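Local coordinates for protein prolyl endopeptidase (Myxococcus xanthus, PDB 2BKL) that probably hydrolyses oligopeptides on the carboxyl side of proline, and less readily alanine, as a serine peptidase of the S9A family, at residues 442-456 and 520-534. Sequence-based numbering, arbitrary orientation.
With ZAH (N-[(benzyloxy)carbonyl]-L-alanyl-L-proline), chain C.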
loop_
_atom_site.group_PDB
_atom_site.type_symbol
_atom_site.label_atom_id
_atom_site.label_comp_id
_atom_site.label_asym_id
_atom_site.label_seq_id
_atom_site.Cartn_x
_atom_site.Cartn_y
_atom_site.Cartn_z
ATOM N N ARG A 442 28.373 15.622 -9.337
ATOM C CA ARG A 442 27.757 16.340 -8.238
ATOM C C ARG A 442 27.943 17.822 -8.461
ATOM O O ARG A 442 28.715 18.493 -7.746
ATOM C CB ARG A 442 28.352 15.907 -6.891
ATOM C CG ARG A 442 27.984 14.492 -6.521
ATOM C CD ARG A 442 26.592 14.374 -5.974
ATOM N NE ARG A 442 26.483 14.858 -4.621
ATOM C CZ ARG A 442 26.760 14.133 -3.538
ATOM N NH1 ARG A 442 27.180 12.876 -3.620
ATOM N NH2 ARG A 442 26.602 14.662 -2.344
ATOM N N ASP A 443 27.211 18.323 -9.452
ATOM C CA ASP A 443 27.336 19.682 -9.963
ATOM C C ASP A 443 26.098 20.521 -9.718
ATOM O O ASP A 443 25.974 21.613 -10.249
ATOM C CB ASP A 443 27.657 19.631 -11.467
ATOM C CG ASP A 443 26.524 19.050 -12.317
ATOM O OD1 ASP A 443 25.495 18.578 -11.790
ATOM O OD2 ASP A 443 26.589 19.011 -13.582
ATOM N N GLY A 444 25.158 20.012 -8.923
ATOM C CA GLY A 444 23.964 20.786 -8.606
ATOM C C GLY A 444 22.948 20.884 -9.723
ATOM O O GLY A 444 22.060 21.752 -9.708
ATOM N N ASN A 445 23.032 19.992 -10.693
ATOM C CA ASN A 445 22.178 20.115 -11.857
ATOM C C ASN A 445 21.563 18.833 -12.383
ATOM O O ASN A 445 20.928 18.845 -13.432
ATOM C CB ASN A 445 22.961 20.796 -12.979
ATOM C CG ASN A 445 22.058 21.349 -14.045
ATOM O OD1 ASN A 445 21.063 22.009 -13.748
ATOM N ND2 ASN A 445 22.382 21.068 -15.287
ATOM N N ALA A 446 21.692 17.732 -11.652
ATOM C CA ALA A 446 21.057 16.492 -12.078
ATOM C C ALA A 446 19.536 16.568 -11.940
ATOM O O ALA A 446 19.039 17.018 -10.908
ATOM C CB ALA A 446 21.575 15.332 -11.235
ATOM N N PRO A 447 18.796 16.090 -12.927
ATOM C CA PRO A 447 17.342 15.982 -12.788
ATOM C C PRO A 447 17.112 14.993 -11.645
ATOM O O PRO A 447 17.684 13.902 -11.648
ATOM C CB PRO A 447 16.887 15.378 -14.118
ATOM C CG PRO A 447 18.029 15.243 -14.941
ATOM C CD PRO A 447 19.283 15.549 -14.205
ATOM N N THR A 448 16.280 15.361 -10.697
ATOM C CA THR A 448 16.081 14.560 -9.509
ATOM C C THR A 448 14.611 14.357 -9.255
ATOM O O THR A 448 13.830 15.265 -9.436
ATOM C CB THR A 448 16.762 15.289 -8.329
ATOM O OG1 THR A 448 18.171 15.334 -8.580
ATOM C CG2 THR A 448 16.594 14.569 -6.985
ATOM N N LEU A 449 14.261 13.150 -8.849
ATOM C CA LEU A 449 12.896 12.785 -8.508
ATOM C C LEU A 449 12.898 12.302 -7.060
ATOM O O LEU A 449 13.562 11.327 -6.731
ATOM C CB LEU A 449 12.393 11.685 -9.422
ATOM C CG LEU A 449 10.986 11.138 -9.191
ATOM C CD1 LEU A 449 9.960 12.182 -9.346
ATOM C CD2 LEU A 449 10.755 10.010 -10.197
ATOM N N LEU A 450 12.158 12.982 -6.214
ATOM C CA LEU A 450 12.105 12.752 -4.773
ATOM C C LEU A 450 10.709 12.220 -4.436
ATOM O O LEU A 450 9.696 12.870 -4.741
ATOM C CB LEU A 450 12.383 14.058 -4.012
ATOM C CG LEU A 450 12.046 14.078 -2.520
ATOM C CD1 LEU A 450 12.877 13.032 -1.741
ATOM C CD2 LEU A 450 12.228 15.450 -1.962
ATOM N N TYR A 451 10.690 11.048 -3.837
ATOM C CA TYR A 451 9.480 10.306 -3.517
ATOM C C TYR A 451 9.306 10.197 -1.999
ATOM O O TYR A 451 10.267 9.996 -1.248
ATOM C CB TYR A 451 9.623 8.902 -4.114
ATOM C CG TYR A 451 8.521 7.900 -3.874
ATOM C CD1 TYR A 451 7.219 8.217 -4.160
ATOM C CD2 TYR A 451 8.814 6.601 -3.489
ATOM C CE1 TYR A 451 6.187 7.279 -4.000
ATOM C CE2 TYR A 451 7.805 5.651 -3.337
ATOM C CZ TYR A 451 6.486 6.039 -3.550
ATOM O OH TYR A 451 5.411 5.155 -3.395
ATOM N N GLY A 452 8.061 10.290 -1.559
ATOM C CA GLY A 452 7.726 10.091 -0.166
ATOM C C GLY A 452 6.275 9.684 0.003
ATOM O O GLY A 452 5.500 9.708 -0.937
ATOM N N TYR A 453 5.936 9.267 1.220
ATOM C CA TYR A 453 4.563 8.911 1.573
ATOM C C TYR A 453 4.238 9.569 2.901
ATOM O O TYR A 453 3.626 10.624 2.912
ATOM C CB TYR A 453 4.390 7.398 1.587
ATOM C CG TYR A 453 2.979 6.893 1.836
ATOM C CD1 TYR A 453 2.037 6.878 0.829
ATOM C CD2 TYR A 453 2.601 6.387 3.059
ATOM C CE1 TYR A 453 0.769 6.358 1.051
ATOM C CE2 TYR A 453 1.320 5.891 3.296
ATOM C CZ TYR A 453 0.418 5.891 2.295
ATOM O OH TYR A 453 -0.840 5.361 2.531
ATOM N N GLY A 454 4.698 9.003 4.010
ATOM C CA GLY A 454 4.632 9.666 5.305
ATOM C C GLY A 454 3.298 9.503 5.994
ATOM O O GLY A 454 2.540 10.451 6.124
ATOM N N GLY A 455 3.020 8.302 6.436
ATOM C CA GLY A 455 1.747 8.028 7.056
ATOM C C GLY A 455 1.448 6.570 7.185
ATOM O O GLY A 455 2.066 5.698 6.564
ATOM N N PHE A 456 0.473 6.292 8.044
ATOM C CA PHE A 456 -0.157 4.997 8.167
ATOM C C PHE A 456 0.793 3.865 8.566
ATOM O O PHE A 456 0.528 2.704 8.286
ATOM C CB PHE A 456 -0.933 4.660 6.880
ATOM C CG PHE A 456 -2.029 5.630 6.601
ATOM C CD1 PHE A 456 -1.807 6.803 5.894
ATOM C CD2 PHE A 456 -3.321 5.410 7.152
ATOM C CE1 PHE A 456 -2.835 7.729 5.722
ATOM C CE2 PHE A 456 -4.342 6.315 6.956
ATOM C CZ PHE A 456 -4.113 7.473 6.239
ATOM N N LYS A 520 24.413 19.227 -3.499
ATOM C CA LYS A 520 24.917 19.359 -4.881
ATOM C C LYS A 520 24.407 18.263 -5.819
ATOM O O LYS A 520 25.005 18.017 -6.861
ATOM C CB LYS A 520 26.447 19.477 -4.916
ATOM C CG LYS A 520 27.010 20.626 -4.078
ATOM C CD LYS A 520 26.546 21.978 -4.558
ATOM C CE LYS A 520 27.342 23.101 -3.868
ATOM N NZ LYS A 520 26.595 24.387 -3.848
ATOM N N TYR A 521 23.289 17.626 -5.494
ATOM C CA TYR A 521 22.668 16.739 -6.458
ATOM C C TYR A 521 21.933 17.540 -7.515
ATOM O O TYR A 521 21.957 17.197 -8.681
ATOM C CB TYR A 521 21.699 15.778 -5.797
ATOM C CG TYR A 521 22.349 14.802 -4.846
ATOM C CD1 TYR A 521 22.927 13.633 -5.320
ATOM C CD2 TYR A 521 22.364 15.033 -3.478
ATOM C CE1 TYR A 521 23.538 12.731 -4.453
ATOM C CE2 TYR A 521 22.977 14.143 -2.617
ATOM C CZ TYR A 521 23.522 12.980 -3.104
ATOM O OH TYR A 521 24.132 12.054 -2.257
ATOM N N THR A 522 21.280 18.604 -7.107
ATOM C CA THR A 522 20.274 19.232 -7.956
ATOM C C THR A 522 20.029 20.682 -7.573
ATOM O O THR A 522 20.704 21.253 -6.704
ATOM C CB THR A 522 18.997 18.371 -7.903
ATOM O OG1 THR A 522 18.070 18.742 -8.931
ATOM C CG2 THR A 522 18.249 18.493 -6.604
ATOM N N GLN A 523 19.058 21.285 -8.233
ATOM C CA GLN A 523 18.582 22.646 -7.902
ATOM C C GLN A 523 17.061 22.640 -8.076
ATOM O O GLN A 523 16.518 21.729 -8.704
ATOM C CB GLN A 523 19.236 23.715 -8.774
ATOM C CG GLN A 523 19.054 23.498 -10.244
ATOM C CD GLN A 523 19.628 24.629 -11.089
ATOM O OE1 GLN A 523 19.291 25.791 -10.864
ATOM N NE2 GLN A 523 20.478 24.296 -12.042
ATOM N N PRO A 524 16.353 23.601 -7.477
ATOM C CA PRO A 524 14.889 23.569 -7.538
ATOM C C PRO A 524 14.298 23.347 -8.946
ATOM O O PRO A 524 13.379 22.531 -9.104
ATOM C CB PRO A 524 14.501 24.916 -6.937
ATOM C CG PRO A 524 15.589 25.170 -5.955
ATOM C CD PRO A 524 16.830 24.719 -6.628
ATOM N N LYS A 525 14.815 24.024 -9.966
ATOM C CA LYS A 525 14.239 23.900 -11.319
ATOM C C LYS A 525 14.506 22.554 -11.975
ATOM O O LYS A 525 13.967 22.245 -13.062
ATOM C CB LYS A 525 14.701 25.040 -12.255
ATOM C CG LYS A 525 16.140 24.944 -12.740
ATOM C CD LYS A 525 16.556 26.184 -13.589
ATOM C CE LYS A 525 16.637 27.487 -12.774
ATOM N NZ LYS A 525 17.613 28.480 -13.348
ATOM N N ARG A 526 15.336 21.736 -11.328
ATOM C CA ARG A 526 15.635 20.408 -11.801
ATOM C C ARG A 526 15.114 19.326 -10.844
ATOM O O ARG A 526 15.442 18.142 -11.004
ATOM C CB ARG A 526 17.148 20.267 -11.930
ATOM C CG ARG A 526 17.765 21.203 -12.960
ATOM C CD ARG A 526 17.578 20.699 -14.374
ATOM N NE ARG A 526 18.656 19.782 -14.710
ATOM C CZ ARG A 526 18.839 19.222 -15.903
ATOM N NH1 ARG A 526 17.956 19.379 -16.871
ATOM N NH2 ARG A 526 19.902 18.459 -16.109
ATOM N N LEU A 527 14.282 19.714 -9.881
ATOM C CA LEU A 527 13.766 18.795 -8.873
ATOM C C LEU A 527 12.283 18.551 -9.046
ATOM O O LEU A 527 11.495 19.486 -9.055
ATOM C CB LEU A 527 14.030 19.362 -7.468
ATOM C CG LEU A 527 13.486 18.559 -6.274
ATOM C CD1 LEU A 527 14.113 17.193 -6.225
ATOM C CD2 LEU A 527 13.677 19.301 -4.969
ATOM N N ALA A 528 11.921 17.288 -9.126
ATOM C CA ALA A 528 10.511 16.859 -9.137
ATOM C C ALA A 528 10.203 16.057 -7.876
ATOM O O ALA A 528 11.060 15.356 -7.327
ATOM C CB ALA A 528 10.235 16.019 -10.363
ATOM N N ILE A 529 8.953 16.147 -7.438
ATOM C CA ILE A 529 8.432 15.314 -6.365
ATOM C C ILE A 529 7.281 14.481 -6.848
ATOM O O ILE A 529 6.509 14.893 -7.712
ATOM C CB ILE A 529 8.045 16.137 -5.138
ATOM C CG1 ILE A 529 7.062 17.276 -5.455
ATOM C CG2 ILE A 529 9.299 16.641 -4.437
ATOM C CD1 ILE A 529 6.547 17.995 -4.247
ATOM N N TYR A 530 7.172 13.285 -6.284
ATOM C CA TYR A 530 6.145 12.308 -6.624
ATOM C C TYR A 530 5.561 11.728 -5.345
ATOM O O TYR A 530 6.296 11.369 -4.429
ATOM C CB TYR A 530 6.686 11.127 -7.482
ATOM C CG TYR A 530 5.604 10.073 -7.797
ATOM C CD1 TYR A 530 5.205 9.130 -6.834
ATOM C CD2 TYR A 530 4.921 10.069 -8.977
ATOM C CE1 TYR A 530 4.196 8.210 -7.084
ATOM C CE2 TYR A 530 3.928 9.125 -9.243
ATOM C CZ TYR A 530 3.560 8.228 -8.292
ATOM O OH TYR A 530 2.558 7.301 -8.588
ATOM N N GLY A 531 4.238 11.608 -5.320
ATOM C CA GLY A 531 3.587 10.832 -4.291
ATOM C C GLY A 531 2.221 10.394 -4.732
ATOM O O GLY A 531 1.608 11.057 -5.545
ATOM N N GLY A 532 1.739 9.304 -4.152
ATOM C CA GLY A 532 0.370 8.844 -4.415
ATOM C C GLY A 532 -0.493 8.609 -3.163
ATOM O O GLY A 532 0.102 8.126 -2.166
ATOM N N SER A 533 -1.826 8.941 -3.217
ATOM C CA SER A 533 -2.805 8.684 -2.145
ATOM C C SER A 533 -2.542 9.603 -0.902
ATOM O O SER A 533 -2.738 10.961 -1.030
ATOM C CB SER A 533 -2.793 7.176 -1.808
ATOM O OG SER A 533 -3.916 6.836 -0.979
ATOM N N ASN A 534 -2.115 9.085 0.253
ATOM C CA ASN A 534 -1.544 9.951 1.273
ATOM C C ASN A 534 -0.258 10.637 0.768
ATOM O O ASN A 534 0.085 11.721 1.248
ATOM C CB ASN A 534 -1.256 9.064 2.508
ATOM C CG ASN A 534 -0.538 9.796 3.587
ATOM O OD1 ASN A 534 -1.071 10.677 4.217
ATOM N ND2 ASN A 534 0.739 9.447 3.785
HETATM C C1 ZAH C . -3.712 5.904 0.119
HETATM O O2 ZAH C . -2.664 6.412 0.914
HETATM C C3 ZAH C . -5.028 5.707 0.907
HETATM C C4 ZAH C . -5.577 7.033 1.441
HETATM C C5 ZAH C . -5.011 7.202 2.846
HETATM C C6 ZAH C . -4.683 5.823 3.353
HETATM N N7 ZAH C . -4.868 4.975 2.183
HETATM C C8 ZAH C . -4.792 3.647 2.239
HETATM O O9 ZAH C . -5.046 2.967 1.135
HETATM C C10 ZAH C . -4.716 2.891 3.584
HETATM C C11 ZAH C . -3.223 2.881 3.913
HETATM N N14 ZAH C . -5.174 1.529 3.467
HETATM C C15 ZAH C . -6.450 1.244 3.368
HETATM O O16 ZAH C . -7.369 2.171 3.460
HETATM O O17 ZAH C . -6.824 -0.129 3.193
HETATM C C18 ZAH C . -8.236 -0.332 2.931
HETATM C C19 ZAH C . -8.533 -1.761 2.465
HETATM C C20 ZAH C . -8.328 -2.826 3.353
HETATM C C21 ZAH C . -8.584 -4.133 2.938
HETATM C C22 ZAH C . -9.065 -4.370 1.647
HETATM C C23 ZAH C . -9.295 -3.309 0.767
HETATM C C24 ZAH C . -9.024 -2.004 1.177
HETATM O O HOH W 1 3.540 8.126 -2.112
HETATM O O HOH W 2 1.552 12.543 3.706
#
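Y453 and N534 meet beside the bound Z-Ala-prolyl group, which S533 OG holds covalently through ZAH C1. Y453 OH (2.7 Å) and N534 N (2.8 Å) both donate to ZAH O2. N534 CB lies over the Y453 ring face, a CH-pi contact 4.0 Å from the centroid. N534 swings CG opposite its own backbone N (chi1 174°), which lays ND2 over the same ring and lets it donate to G454 O at 3.1 Å, from well above that carbonyl's plane; OD1 is held by Y578 and K502.

Behind this site four backbone hydrogen bonds join the parallel strands 448-451 and 527-532, neighbours in the alpha/beta-hydrolase sheet: T448 N to R526 O, A528 N to T448 O, L450 N to A528 O and Y530 N to L450 O. Where they splay, water 1 bridges G452 O and G532 N.

At the far end, R526 NE (2.8 Å) and NH2 (2.9 Å) both grip N445 O in the guanidinium plane, while NH1 reaches L675 O. An alanine here, lacking the guanidinium, is likely to leave N445 O without either donor and L675 O without its NH1 partner, the turn around N445 less firmly held. Farther out, the R442 guanidinium stacks flat on Y521, a cation-pi contact with planes 11° apart; R442 NH2 donates to Q519 O, and Y521 OH is hydrogen-bonded to E418.

The two donors on ZAH O2, beside the nucleophile elbow, are consistent with an oxyanion hole that would stabilise negative charge there.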